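Local coordinates for peptide chain release factor RF2 (Thermus thermophilus, PDB 2IHR), which ends protein synthesis at UGA and UAA stop codons, its GGQ motif acting in the ribosomal peptidyl-transferase centre to release the finished chain, at residues 134-137 with 138-141; 213-216 with 217-220. All coordinates share one frame; numbering follows the deposited sequence.

Interaction 1 (134-137 with 138-141)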
loop_
_atom_site.group_PDB
_atom_site.type_symbol
_atom_site.label_atom_id
_atom_site.label_comp_id
_atom_site.label_asym_id
_atom_site.label_seq_id
_atom_site.Cartn_x
_atom_site.Cartn_y
_atom_site.Cartn_z
ATOM N N GLU A 134 -4.533 -0.424 -18.282
ATOM C CA GLU A 134 -3.666 -1.566 -18.460
ATOM C C GLU A 134 -2.211 -1.133 -18.179
ATOM O O GLU A 134 -1.389 -1.912 -17.672
ATOM C CB GLU A 134 -3.819 -2.079 -19.880
ATOM C CG GLU A 134 -3.097 -3.383 -20.142
ATOM C CD GLU A 134 -3.358 -3.863 -21.537
ATOM O OE1 GLU A 134 -4.487 -3.630 -22.004
ATOM O OE2 GLU A 134 -2.458 -4.466 -22.160
ATOM N N MET A 135 -1.917 0.129 -18.493
ATOM C CA MET A 135 -0.598 0.672 -18.286
ATOM C C MET A 135 -0.239 0.752 -16.830
ATOM O O MET A 135 0.882 0.382 -16.413
ATOM C CB MET A 135 -0.484 2.049 -18.938
ATOM C CG MET A 135 -0.530 2.010 -20.506
ATOM S SD MET A 135 0.101 3.579 -21.152
ATOM C CE MET A 135 -1.341 4.192 -21.982
ATOM N N LEU A 136 -1.183 1.247 -16.046
ATOM C CA LEU A 136 -0.987 1.347 -14.620
ATOM C C LEU A 136 -0.827 -0.089 -14.063
ATOM O O LEU A 136 0.010 -0.309 -13.181
ATOM C CB LEU A 136 -2.200 2.065 -13.999
ATOM C CG LEU A 136 -2.367 3.584 -14.245
ATOM C CD1 LEU A 136 -3.836 4.010 -14.022
ATOM C CD2 LEU A 136 -1.437 4.371 -13.303
ATOM N N LEU A 137 -1.625 -1.045 -14.580
ATOM C CA LEU A 137 -1.586 -2.460 -14.155
ATOM C C LEU A 137 -0.187 -3.038 -14.375
ATOM O O LEU A 137 0.344 -3.744 -13.539
ATOM C CB LEU A 137 -2.569 -3.326 -14.971
ATOM C CG LEU A 137 -3.210 -4.636 -14.388
ATOM C CD1 LEU A 137 -3.338 -5.674 -15.488
ATOM C CD2 LEU A 137 -2.439 -5.195 -13.238
ATOM N N ARG A 138 0.378 -2.751 -15.537
ATOM C CA ARG A 138 1.711 -3.191 -15.893
ATOM C C ARG A 138 2.705 -2.474 -14.936
ATOM O O ARG A 138 3.705 -3.062 -14.444
ATOM C CB ARG A 138 1.948 -2.783 -17.335
ATOM C CG ARG A 138 2.786 -3.728 -18.174
ATOM C CD ARG A 138 1.927 -4.330 -19.273
ATOM N NE ARG A 138 1.426 -3.293 -20.162
ATOM C CZ ARG A 138 0.662 -3.509 -21.226
ATOM N NH1 ARG A 138 0.292 -4.747 -21.558
ATOM N NH2 ARG A 138 0.268 -2.476 -21.957
ATOM N N MET A 139 2.425 -1.201 -14.647
ATOM C CA MET A 139 3.305 -0.476 -13.775
ATOM C C MET A 139 3.355 -1.127 -12.423
ATOM O O MET A 139 4.433 -1.429 -11.915
ATOM C CB MET A 139 2.855 0.953 -13.638
ATOM C CG MET A 139 3.701 1.833 -12.735
ATOM S SD MET A 139 3.101 3.545 -12.713
ATOM C CE MET A 139 1.870 3.369 -11.672
ATOM N N TYR A 140 2.201 -1.351 -11.821
ATOM C CA TYR A 140 2.175 -1.975 -10.498
ATOM C C TYR A 140 2.637 -3.440 -10.532
ATOM O O TYR A 140 3.172 -3.962 -9.569
ATOM C CB TYR A 140 0.759 -1.861 -9.917
ATOM C CG TYR A 140 0.378 -0.441 -9.606
ATOM C CD1 TYR A 140 1.144 0.315 -8.750
ATOM C CD2 TYR A 140 -0.706 0.176 -10.229
ATOM C CE1 TYR A 140 0.880 1.641 -8.527
ATOM C CE2 TYR A 140 -0.999 1.523 -9.993
ATOM C CZ TYR A 140 -0.192 2.251 -9.151
ATOM O OH TYR A 140 -0.393 3.612 -8.969
ATOM N N THR A 141 2.438 -4.110 -11.653
ATOM C CA THR A 141 2.855 -5.493 -11.726
ATOM C C THR A 141 4.371 -5.487 -11.792
ATOM O O THR A 141 5.017 -6.251 -11.106
ATOM C CB THR A 141 2.248 -6.184 -12.953
ATOM O OG1 THR A 141 0.853 -6.394 -12.724
ATOM C CG2 THR A 141 2.856 -7.521 -13.157
#
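E134 sends its chain out extended, CG opposite the backbone N (chi1 -173°), while R138, one turn on, bends at chi2 and chi3 so that its guanidinium curls back to the carboxylate. OE2 of E134 meets NH1 of R138 at 2.8 Å in a salt bridge whose hydrogen bond is weak, the N-H pointing well off the acceptor (117°). The two planes stand 67° apart, and E134 CG lies over one guanidinium face near its rim. This is an i to i+4 pairing on helix 127-145, which packs on the large mixed sheet: L136 and Y140 touch H187 of strand 185-190 and also strand 201-213, and, nearer the salt bridge, L137 and E134 touch strand 164-172. Among the buried residues L136 and M139 run alongside each other, CD2 to CE 3.8 Å, and the same M139 methyl sits over the rim of one face of the Y140 ring. Y140 OH is hydrogen-bonded to E183 OE1. T141 holds OG1 beside its own backbone N and donates it to L137 O at 2.8 Å. T141 N reaches that oxygen from the opposite face of the carbonyl plane, at 2.8 Å, giving L137 O two donors.

Interaction 2 (213-216 with 217-220)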
loop_
_atom_site.group_PDB
_atom_site.type_symbol
_atom_site.label_atom_id
_atom_site.label_comp_id
_atom_site.label_asym_id
_atom_site.label_seq_id
_atom_site.Cartn_x
_atom_site.Cartn_y
_atom_site.Cartn_z
ATOM N N GLU A 213 -5.386 -6.696 2.877
ATOM C CA GLU A 213 -5.893 -8.062 3.095
ATOM C C GLU A 213 -5.465 -8.434 4.518
ATOM O O GLU A 213 -4.327 -8.869 4.775
ATOM C CB GLU A 213 -5.298 -9.097 2.141
ATOM C CG GLU A 213 -5.053 -10.442 2.852
ATOM C CD GLU A 213 -4.735 -11.589 1.916
ATOM O OE1 GLU A 213 -3.531 -11.950 1.761
ATOM O OE2 GLU A 213 -5.715 -12.126 1.338
ATOM N N VAL A 214 -6.403 -8.243 5.434
ATOM C CA VAL A 214 -6.250 -8.502 6.858
ATOM C C VAL A 214 -6.241 -9.984 7.276
ATOM O O VAL A 214 -6.199 -10.902 6.433
ATOM C CB VAL A 214 -7.362 -7.797 7.588
ATOM C CG1 VAL A 214 -7.321 -6.286 7.289
ATOM C CG2 VAL A 214 -8.659 -8.358 7.116
ATOM N N ASP A 215 -6.354 -10.213 8.579
ATOM C CA ASP A 215 -6.243 -11.561 9.106
ATOM C C ASP A 215 -7.430 -12.476 9.355
ATOM O O ASP A 215 -7.328 -13.387 10.176
ATOM C CB ASP A 215 -5.363 -11.508 10.359
ATOM C CG ASP A 215 -5.225 -10.095 10.925
ATOM O OD1 ASP A 215 -5.577 -9.089 10.256
ATOM O OD2 ASP A 215 -4.729 -9.977 12.057
ATOM N N GLU A 216 -8.529 -12.252 8.644
ATOM C CA GLU A 216 -9.733 -13.085 8.725
ATOM C C GLU A 216 -10.300 -13.425 10.095
ATOM O O GLU A 216 -11.434 -13.901 10.194
ATOM C CB GLU A 216 -9.502 -14.386 7.922
ATOM C CG GLU A 216 -8.474 -15.361 8.477
ATOM C CD GLU A 216 -8.259 -16.564 7.578
ATOM O OE1 GLU A 216 -7.147 -16.721 7.014
ATOM O OE2 GLU A 216 -9.212 -17.351 7.433
ATOM N N GLU A 217 -9.482 -13.233 11.124
ATOM C CA GLU A 217 -9.868 -13.485 12.502
ATOM C C GLU A 217 -10.524 -12.187 12.908
ATOM O O GLU A 217 -11.530 -12.169 13.643
ATOM C CB GLU A 217 -8.649 -13.717 13.407
ATOM C CG GLU A 217 -8.115 -15.133 13.390
ATOM C CD GLU A 217 -7.279 -15.437 12.152
ATOM O OE1 GLU A 217 -7.717 -16.228 11.287
ATOM O OE2 GLU A 217 -6.172 -14.877 12.048
ATOM N N VAL A 218 -9.947 -11.095 12.426
ATOM C CA VAL A 218 -10.459 -9.774 12.733
ATOM C C VAL A 218 -11.587 -9.407 11.781
ATOM O O VAL A 218 -12.227 -8.362 11.924
ATOM C CB VAL A 218 -9.333 -8.752 12.644
ATOM C CG1 VAL A 218 -9.872 -7.354 12.886
ATOM C CG2 VAL A 218 -8.258 -9.101 13.682
ATOM N N GLU A 219 -11.826 -10.294 10.817
ATOM C CA GLU A 219 -12.872 -10.113 9.809
ATOM C C GLU A 219 -14.149 -10.825 10.235
ATOM O O GLU A 219 -14.093 -11.853 10.922
ATOM C CB GLU A 219 -12.432 -10.683 8.451
ATOM C CG GLU A 219 -11.359 -9.887 7.741
ATOM C CD GLU A 219 -10.915 -10.522 6.428
ATOM O OE1 GLU A 219 -10.478 -11.692 6.445
ATOM O OE2 GLU A 219 -10.993 -9.848 5.375
ATOM N N VAL A 220 -15.293 -10.281 9.820
ATOM C CA VAL A 220 -16.587 -10.875 10.138
ATOM C C VAL A 220 -16.674 -12.295 9.598
ATOM O O VAL A 220 -15.733 -12.808 8.972
ATOM C CB VAL A 220 -17.768 -10.073 9.540
ATOM C CG1 VAL A 220 -18.226 -9.017 10.518
ATOM C CG2 VAL A 220 -17.360 -9.443 8.221
#
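E216 and E217 bring like charges together in a turn where four of the five residues 215-219 are acidic: OE2 of E216 and OE1 of E217 are 4.3 Å apart, although the E217 carboxylate is modelled too close to D215 O and is less certainly placed. E216 itself has a positive phi (49°), and the chain reverses there so that E219 folds back against the E216 backbone. E219 extends beyond CG and brings OE1 to 3.0 Å from E216 N, but this oxygen is also modelled too close to E216 CA, so its exact place is doubtful. Its chain also crosses V214, though the modelled approach there is too tight to be trusted in detail. D215 and V218 lie alongside each other and point the same way, OD2 to CG2 4.0 Å, and D215 OD1 forms a salt bridge with K114. Residues 213-220 open the loop that leads from strand 201-213 of the large sheet to strand 227-232 of the three-stranded sheet, and they rest on helix 268-294: V214 touches Y284, and the E219 side chain touches K280 and A281. With an alanine here instead of E219, the packing on K280 and A281 would probably be lost and the turn less firmly held at E216. With so many carboxylates in one short turn, mutual repulsion is likely to be eased in part by K114 at D215.

Interactions 1 and 2 are separate local contacts, their centres 27 Å apart and their nearest atoms about 15 Å apart, yet both connect with strand 201-213. Residues 134-141 lay their helix on that strand and its neighbours; residues 213-220 carry the chain on from the strand's end, past helix 268-294, against which V214 and E219 pack. In interaction 1 L136, M139 and Y140 are buried while R138 is the exposed end, where opposite charges pair, and regular helical bonds set the spacing. Interaction 2 lacks such a backbone pattern. Its acids are mostly at the surface, buried V214 and E219 face the helix, and D215 pairs with K114 from outside the turn.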